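Local atomic coordinates of macrophage migration inhibitory factor (Plasmodium berghei, PDB entry 2WKB), a protein that belongs to the macrophage migration inhibitory factor family of small alpha/beta proteins, whose three subunits associate into a trimer with sheets continued across the interfaces. Residues L20-E24 / I38-Y42; L76-T81 / V95-F99. All blocks are in the same frame, centred on the assembly; numbering follows the deposited sequence.

Contact 1. Residues L20-E24 / I38-Y42; sequences LSEIE and IMSNY
E24 and S40 form the polar link of this buried contact, which joins the helix and second strand of the beta-alpha-beta unit 4-7, 13-31, 39-44. The S40 hydroxyl donates to the carboxylate, with OG 2.7 Å from E24 OE2; it arrives on the oxygen's anti side, 26° out of the carboxylate plane. Since the E24 chain is extended beyond CG, the carboxylate spans the gap to the strand. A water donates to the same OE2 at 2.7 Å and to I38 O at 2.9 Å, bridging the helix to I38, just before the strand. E24 OE1 is salt-bridged to R49 of the second subunit.

The rest is van der Waals packing, mostly of L20 against the strand backbone: CD2 is 3.4 Å from N41 O, and CD1 is 3.6 Å from Y42 N and 4.0 Å from Y42 CB. L20 CB lies 3.6 Å from S40 OG, while E24 CG meets I38 CG2 at 4.3 Å. M39 and S40 pair antiparallel with a strand of the second subunit.

With a hydroxyl, a water and an arginine around it, the E24 carboxylate is probably stabilised as an anion, and its two oxygens tie the helix-strand packing to the trimer interface.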
ATOM      1  N   LEU E  20      16.795   6.603  -0.318  1.00 12.37           N
ATOM      2  CA  LEU E  20      16.051   6.276   0.928  1.00 12.25           C
ATOM      3  C   LEU E  20      16.939   6.626   2.125  1.00 13.95           C
ATOM      4  O   LEU E  20      16.447   7.123   3.142  1.00 13.65           O
ATOM      5  CB  LEU E  20      15.622   4.800   0.971  1.00 12.01           C
ATOM      6  CG  LEU E  20      14.595   4.400  -0.153  1.00 13.79           C
ATOM      7  CD1 LEU E  20      14.402   2.856  -0.219  1.00 14.18           C
ATOM      8  CD2 LEU E  20      13.215   5.180   0.096  1.00 12.79           C
ATOM      9  N   SER E  21      18.251   6.369   2.047  1.00 13.47           N
ATOM     10  CA  SER E  21      19.102   6.650   3.203  1.00 15.72           C
ATOM     11  C   SER E  21      19.153   8.146   3.483  1.00 14.41           C
ATOM     12  O   SER E  21      19.126   8.580   4.636  1.00 15.05           O
ATOM     13  CB  SER E  21      20.542   6.032   2.910  1.00 15.68           C
ATOM     14  OG  SER E  21      21.408   6.559   3.894  1.00 24.79           O
ATOM     15  N   GLU E  22      19.131   8.959   2.429  1.00 14.85           N
ATOM     16  CA  GLU E  22      19.148  10.392   2.544  1.00 15.90           C
ATOM     17  C   GLU E  22      17.831  10.925   3.142  1.00 15.76           C
ATOM     18  O   GLU E  22      17.850  11.836   3.990  1.00 14.67           O
ATOM     19  CB  GLU E  22      19.419  11.064   1.191  1.00 17.39           C
ATOM     20  CG  GLU E  22      20.904  10.869   0.740  1.00 24.85           C
ATOM     21  CD  GLU E  22      21.298  11.776  -0.449  1.00 34.77           C
ATOM     22  OE1 GLU E  22      20.643  12.834  -0.648  1.00 32.34           O
ATOM     23  OE2 GLU E  22      22.268  11.399  -1.172  1.00 40.00           O
ATOM     24  N   ILE E  23      16.725  10.282   2.746  1.00 14.81           N
ATOM     25  CA  ILE E  23      15.399  10.632   3.296  1.00 14.27           C
ATOM     26  C   ILE E  23      15.368  10.266   4.786  1.00 14.86           C
ATOM     27  O   ILE E  23      14.894  11.078   5.618  1.00 13.77           O
ATOM     28  CB  ILE E  23      14.242   9.945   2.499  1.00 14.40           C
ATOM     29  CG1 ILE E  23      14.148  10.614   1.140  1.00 14.14           C
ATOM     30  CG2 ILE E  23      12.842  10.159   3.282  1.00 15.81           C
ATOM     31  CD1 ILE E  23      13.150   9.942   0.133  1.00 12.38           C
ATOM     32  N   GLU E  24      15.846   9.064   5.127  1.00 13.82           N
ATOM     33  CA  GLU E  24      15.986   8.695   6.555  1.00 15.65           C
ATOM     34  C   GLU E  24      16.809   9.713   7.358  1.00 15.69           C
ATOM     35  O   GLU E  24      16.404  10.087   8.461  1.00 16.63           O
ATOM     36  CB  GLU E  24      16.530   7.278   6.727  1.00 15.26           C
ATOM     37  CG  GLU E  24      15.660   6.203   6.156  1.00 13.87           C
ATOM     38  CD  GLU E  24      16.357   4.821   6.074  1.00 17.84           C
ATOM     39  OE1 GLU E  24      17.556   4.757   6.417  1.00 16.69           O
ATOM     40  OE2 GLU E  24      15.670   3.840   5.659  1.00 18.48           O
ATOM     41  N   ILE E  38      12.610   2.722  11.711  1.00 18.84           N
ATOM     42  CA  ILE E  38      11.834   3.137  10.548  1.00 17.00           C
ATOM     43  C   ILE E  38      11.908   2.111   9.413  1.00 15.20           C
ATOM     44  O   ILE E  38      12.977   1.534   9.204  1.00 15.74           O
ATOM     45  CB  ILE E  38      12.310   4.557  10.121  1.00 19.10           C
ATOM     46  CG1 ILE E  38      11.297   5.304   9.237  1.00 20.65           C
ATOM     47  CG2 ILE E  38      13.764   4.561   9.649  1.00 21.69           C
ATOM     48  CD1 ILE E  38      11.828   6.738   8.865  1.00 21.35           C
ATOM     49  N   MET E  39      10.779   1.861   8.730  1.00 14.73           N
ATOM     50  CA  MET E  39      10.835   1.164   7.395  1.00 14.87           C
ATOM     51  C   MET E  39      10.842   2.200   6.324  1.00 14.21           C
ATOM     52  O   MET E  39      10.186   3.273   6.481  1.00 15.29           O
ATOM     53  CB  MET E  39       9.625   0.275   7.152  1.00 14.94           C
ATOM     54  CG  MET E  39       9.495  -0.808   8.114  1.00 19.97           C
ATOM     55  SD  MET E  39       8.062  -1.753   7.538  1.00 24.44           S
ATOM     56  CE  MET E  39       6.779  -0.910   8.445  1.00 26.63           C
ATOM     57  N   SER E  40      11.655   1.986   5.265  1.00 12.34           N
ATOM     58  CA  SER E  40      11.483   2.830   4.110  1.00 12.12           C
ATOM     59  C   SER E  40      11.480   1.974   2.862  1.00 13.33           C
ATOM     60  O   SER E  40      11.896   0.817   2.901  1.00 12.54           O
ATOM     61  CB  SER E  40      12.485   3.966   4.092  1.00 12.66           C
ATOM     62  OG  SER E  40      13.814   3.501   3.777  1.00 16.28           O
ATOM     63  N   ASN E  41      10.940   2.522   1.782  1.00 13.35           N
ATOM     64  CA  ASN E  41      10.810   1.669   0.578  1.00 13.84           C
ATOM     65  C   ASN E  41      10.723   2.547  -0.630  1.00 13.28           C
ATOM     66  O   ASN E  41      10.255   3.692  -0.557  1.00 12.90           O
ATOM     67  CB  ASN E  41       9.531   0.786   0.631  1.00 15.33           C
ATOM     68  CG  ASN E  41       9.514  -0.223  -0.507  1.00 17.11           C
ATOM     69  OD1 ASN E  41      10.568  -0.776  -0.815  1.00 16.40           O
ATOM     70  ND2 ASN E  41       8.348  -0.462  -1.142  1.00 14.16           N
ATOM     71  N   TYR E  42      11.213   2.017  -1.758  1.00 12.42           N
ATOM     72  CA  TYR E  42      11.036   2.618  -3.073  1.00 11.95           C
ATOM     73  C   TYR E  42      10.154   1.654  -3.869  1.00 13.23           C
ATOM     74  O   TYR E  42      10.538   0.520  -4.113  1.00 15.24           O
ATOM     75  CB  TYR E  42      12.482   2.748  -3.722  1.00 12.52           C
ATOM     76  CG  TYR E  42      12.418   2.834  -5.256  1.00 11.62           C
ATOM     77  CD1 TYR E  42      11.913   3.968  -5.915  1.00 14.87           C
ATOM     78  CD2 TYR E  42      12.970   1.791  -6.028  1.00 13.21           C
ATOM     79  CE1 TYR E  42      11.862   4.035  -7.317  1.00 14.26           C
ATOM     80  CE2 TYR E  42      12.922   1.833  -7.445  1.00 15.61           C
ATOM     81  CZ  TYR E  42      12.396   2.981  -8.070  1.00 13.39           C
ATOM     82  OH  TYR E  42      12.362   3.009  -9.452  1.00 14.48           O
TER
HETATM   83  O   HOH W   1      15.153   1.728   7.275  1.00 17.39           O

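Contact 2. Residues L76-T81 / V95-F99; sequences LADKIT and VYIEF
I97 pushes its CD1 methyl among A77, I80 and T81, packing helix 73-88 onto strand 95-100 within a beta-alpha-beta unit that starts at strand 58-63. The axes of the two short segments approach to 9.3 Å. Contact is made by alternate strand residues: V95, I97 and F99 all point at the helix.

The conformation of I97 explains its reach. CG1 lies anti to the carbonyl carbon (chi1 -64°) and the chain is extended beyond it, which carries CD1 to 3.8 Å from A77 CB and 3.9 Å from I80 CG2. The small A77 side chain is shared, since its CB is also 4.0 Å from F99 CE2.

F99 is approached at its rim. L76 CD2 and A77 CB both lie near the ring plane, L76 CD2 coming within 3.7 Å of F99 CE1. With L76 CG opposite the backbone N (chi1 -175°), this leucine projects off the helix toward the ring, and I68 touches both residues. I97 and F99 also touch L62 of the adjacent parallel strand 58-63. I97, E98 and F99 pair antiparallel with a strand of the third subunit, whose F114 packs on A77.

At the other end of the contact, V95 CG1 comes to 3.8 Å from T81 OG1. T81 turns this hydroxyl back onto its own helix, and A77 O therefore takes two donors, T81 N and T81 OG1, from opposite faces of its carbonyl plane. The hydroxyl bond from T81 OG1 to A77 O measures 2.8 Å, with a C=O...donor angle of 145°, and I97 CD1 lies 3.5 Å from that same OG1.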
ATOM      1  N   LEU E  76      10.121  19.090   6.829  1.00 14.22           N
ATOM      2  CA  LEU E  76      10.487  17.738   6.319  1.00 15.36           C
ATOM      3  C   LEU E  76      10.005  17.574   4.846  1.00 14.50           C
ATOM      4  O   LEU E  76      10.752  17.069   3.993  1.00 14.25           O
ATOM      5  CB  LEU E  76       9.839  16.689   7.194  1.00 15.60           C
ATOM      6  CG  LEU E  76      10.234  15.235   6.858  1.00 19.29           C
ATOM      7  CD1 LEU E  76      11.852  14.942   6.602  1.00 15.66           C
ATOM      8  CD2 LEU E  76       9.655  14.279   7.911  1.00 20.24           C
ATOM      9  N   ALA E  77       8.805  18.038   4.551  1.00 14.49           N
ATOM     10  CA  ALA E  77       8.321  17.889   3.178  1.00 14.74           C
ATOM     11  C   ALA E  77       9.184  18.694   2.197  1.00 14.39           C
ATOM     12  O   ALA E  77       9.449  18.223   1.074  1.00 14.83           O
ATOM     13  CB  ALA E  77       6.733  18.284   3.038  1.00 15.36           C
ATOM     14  N   ASP E  78       9.636  19.882   2.619  1.00 14.10           N
ATOM     15  CA  ASP E  78      10.506  20.734   1.806  1.00 16.67           C
ATOM     16  C   ASP E  78      11.819  19.958   1.583  1.00 16.70           C
ATOM     17  O   ASP E  78      12.272  19.814   0.449  1.00 16.22           O
ATOM     18  CB  ASP E  78      10.736  22.036   2.535  1.00 16.39           C
ATOM     19  CG  ASP E  78      11.573  23.076   1.719  1.00 26.31           C
ATOM     20  OD1 ASP E  78      12.214  22.764   0.706  1.00 28.63           O
ATOM     21  OD2 ASP E  78      11.555  24.251   2.105  1.00 28.00           O
ATOM     22  N   LYS E  79      12.385  19.367   2.629  1.00 17.02           N
ATOM     23  CA  LYS E  79      13.649  18.643   2.438  1.00 16.00           C
ATOM     24  C   LYS E  79      13.516  17.431   1.528  1.00 15.30           C
ATOM     25  O   LYS E  79      14.407  17.140   0.662  1.00 16.10           O
ATOM     26  CB  LYS E  79      14.254  18.179   3.745  1.00 16.55           C
ATOM     27  CG  LYS E  79      15.577  17.433   3.477  1.00 21.20           C
ATOM     28  CD  LYS E  79      16.720  18.454   3.000  1.00 29.42           C
ATOM     29  CE  LYS E  79      18.173  17.824   2.955  1.00 29.36           C
ATOM     30  NZ  LYS E  79      19.102  18.889   2.426  1.00 35.53           N
ATOM     31  N   ILE E  80      12.451  16.674   1.721  1.00 13.74           N
ATOM     32  CA  ILE E  80      12.208  15.512   0.847  1.00 14.04           C
ATOM     33  C   ILE E  80      12.026  15.943  -0.630  1.00 14.86           C
ATOM     34  O   ILE E  80      12.527  15.255  -1.566  1.00 13.49           O
ATOM     35  CB  ILE E  80      11.000  14.688   1.395  1.00 12.78           C
ATOM     36  CG1 ILE E  80      11.424  14.023   2.719  1.00 14.33           C
ATOM     37  CG2 ILE E  80      10.507  13.584   0.342  1.00 14.68           C
ATOM     38  CD1 ILE E  80      10.217  13.350   3.475  1.00 18.28           C
ATOM     39  N   THR E  81      11.280  17.015  -0.839  1.00 13.87           N
ATOM     40  CA  THR E  81      11.064  17.502  -2.225  1.00 16.23           C
ATOM     41  C   THR E  81      12.457  17.781  -2.857  1.00 15.72           C
ATOM     42  O   THR E  81      12.711  17.379  -4.051  1.00 15.90           O
ATOM     43  CB  THR E  81      10.181  18.737  -2.255  1.00 13.71           C
ATOM     44  OG1 THR E  81       8.905  18.402  -1.703  1.00 17.14           O
ATOM     45  CG2 THR E  81       9.941  19.272  -3.697  1.00 17.61           C
ATOM     46  N   VAL E  95       5.730  16.236  -7.162  1.00 18.23           N
ATOM     47  CA  VAL E  95       6.033  15.614  -5.852  1.00 17.15           C
ATOM     48  C   VAL E  95       4.867  15.905  -4.931  1.00 18.25           C
ATOM     49  O   VAL E  95       4.405  17.075  -4.805  1.00 17.28           O
ATOM     50  CB  VAL E  95       7.296  16.166  -5.221  1.00 17.25           C
ATOM     51  CG1 VAL E  95       7.587  15.541  -3.818  1.00 16.45           C
ATOM     52  CG2 VAL E  95       8.485  15.879  -6.176  1.00 16.66           C
ATOM     53  N   TYR E  96       4.374  14.855  -4.276  1.00 16.68           N
ATOM     54  CA  TYR E  96       3.246  15.065  -3.346  1.00 18.12           C
ATOM     55  C   TYR E  96       3.628  14.268  -2.104  1.00 19.29           C
ATOM     56  O   TYR E  96       4.021  13.124  -2.223  1.00 16.16           O
ATOM     57  CB  TYR E  96       1.958  14.542  -3.986  1.00 18.93           C
ATOM     58  CG  TYR E  96       0.691  14.591  -3.127  1.00 21.19           C
ATOM     59  CD1 TYR E  96       0.061  15.791  -2.833  1.00 27.92           C
ATOM     60  CD2 TYR E  96       0.085  13.399  -2.687  1.00 28.20           C
ATOM     61  CE1 TYR E  96      -1.146  15.820  -2.064  1.00 28.69           C
ATOM     62  CE2 TYR E  96      -1.110  13.410  -1.946  1.00 30.52           C
ATOM     63  CZ  TYR E  96      -1.696  14.631  -1.610  1.00 32.84           C
ATOM     64  OH  TYR E  96      -2.862  14.627  -0.848  1.00 36.50           O
ATOM     65  N   ILE E  97       3.554  14.902  -0.928  1.00 16.93           N
ATOM     66  CA  ILE E  97       4.015  14.285   0.289  1.00 17.32           C
ATOM     67  C   ILE E  97       2.846  14.249   1.255  1.00 18.13           C
ATOM     68  O   ILE E  97       2.223  15.295   1.493  1.00 19.66           O
ATOM     69  CB  ILE E  97       5.142  15.049   0.843  1.00 17.12           C
ATOM     70  CG1 ILE E  97       6.310  14.949  -0.197  1.00 19.74           C
ATOM     71  CG2 ILE E  97       5.608  14.413   2.250  1.00 14.13           C
ATOM     72  CD1 ILE E  97       7.319  15.840   0.159  1.00 20.50           C
ATOM     73  N   GLU E  98       2.541  13.076   1.793  1.00 17.33           N
ATOM     74  CA  GLU E  98       1.458  12.918   2.713  1.00 18.92           C
ATOM     75  C   GLU E  98       1.931  12.309   4.025  1.00 18.83           C
ATOM     76  O   GLU E  98       2.726  11.352   4.019  1.00 18.18           O
ATOM     77  CB  GLU E  98       0.446  12.032   2.038  1.00 19.48           C
ATOM     78  CG  GLU E  98      -0.745  11.728   2.824  1.00 26.40           C
ATOM     79  CD  GLU E  98      -1.654  10.784   2.037  1.00 29.76           C
ATOM     80  OE1 GLU E  98      -2.289  11.286   1.097  1.00 36.25           O
ATOM     81  OE2 GLU E  98      -1.649   9.578   2.342  1.00 30.01           O
ATOM     82  N   PHE E  99       1.437  12.863   5.156  1.00 18.23           N
ATOM     83  CA  PHE E  99       1.817  12.426   6.508  1.00 19.15           C
ATOM     84  C   PHE E  99       0.526  11.885   7.194  1.00 23.52           C
ATOM     85  O   PHE E  99      -0.480  12.557   7.268  1.00 21.64           O
ATOM     86  CB  PHE E  99       2.353  13.577   7.385  1.00 18.94           C
ATOM     87  CG  PHE E  99       3.610  14.248   6.901  1.00 16.13           C
ATOM     88  CD1 PHE E  99       4.829  13.803   7.354  1.00 17.43           C
ATOM     89  CD2 PHE E  99       3.570  15.313   6.009  1.00 16.56           C
ATOM     90  CE1 PHE E  99       6.054  14.427   6.937  1.00 15.70           C
ATOM     91  CE2 PHE E  99       4.801  15.929   5.584  1.00 15.98           C
ATOM     92  CZ  PHE E  99       6.025  15.459   6.069  1.00 15.46           C
TER

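In the fold
Contacts 1 and 2 hold the two helices onto one face of a single mixed sheet, at its outermost strands, 39-44 and 95-100. Strands 4-7 and 58-63 lie between them, and the contact centres are 13 Å apart. The helix-strand angles, 143° and 144°, and axis approaches, 9.0 and 9.3 Å, are consistent with similar helix-on-strand packing in both beta-alpha-beta units. The units meet where I23 CG2 of helix 13-31 packs on I80 CD1 of helix 73-88, 4.1 Å away. Each edge strand pairs with a different neighbour: the second subunit beside contact 1, the third beside contact 2. A hydrogen bond and a water bridge cross contact 1; no hydrogen bond joins the segments of contact 2.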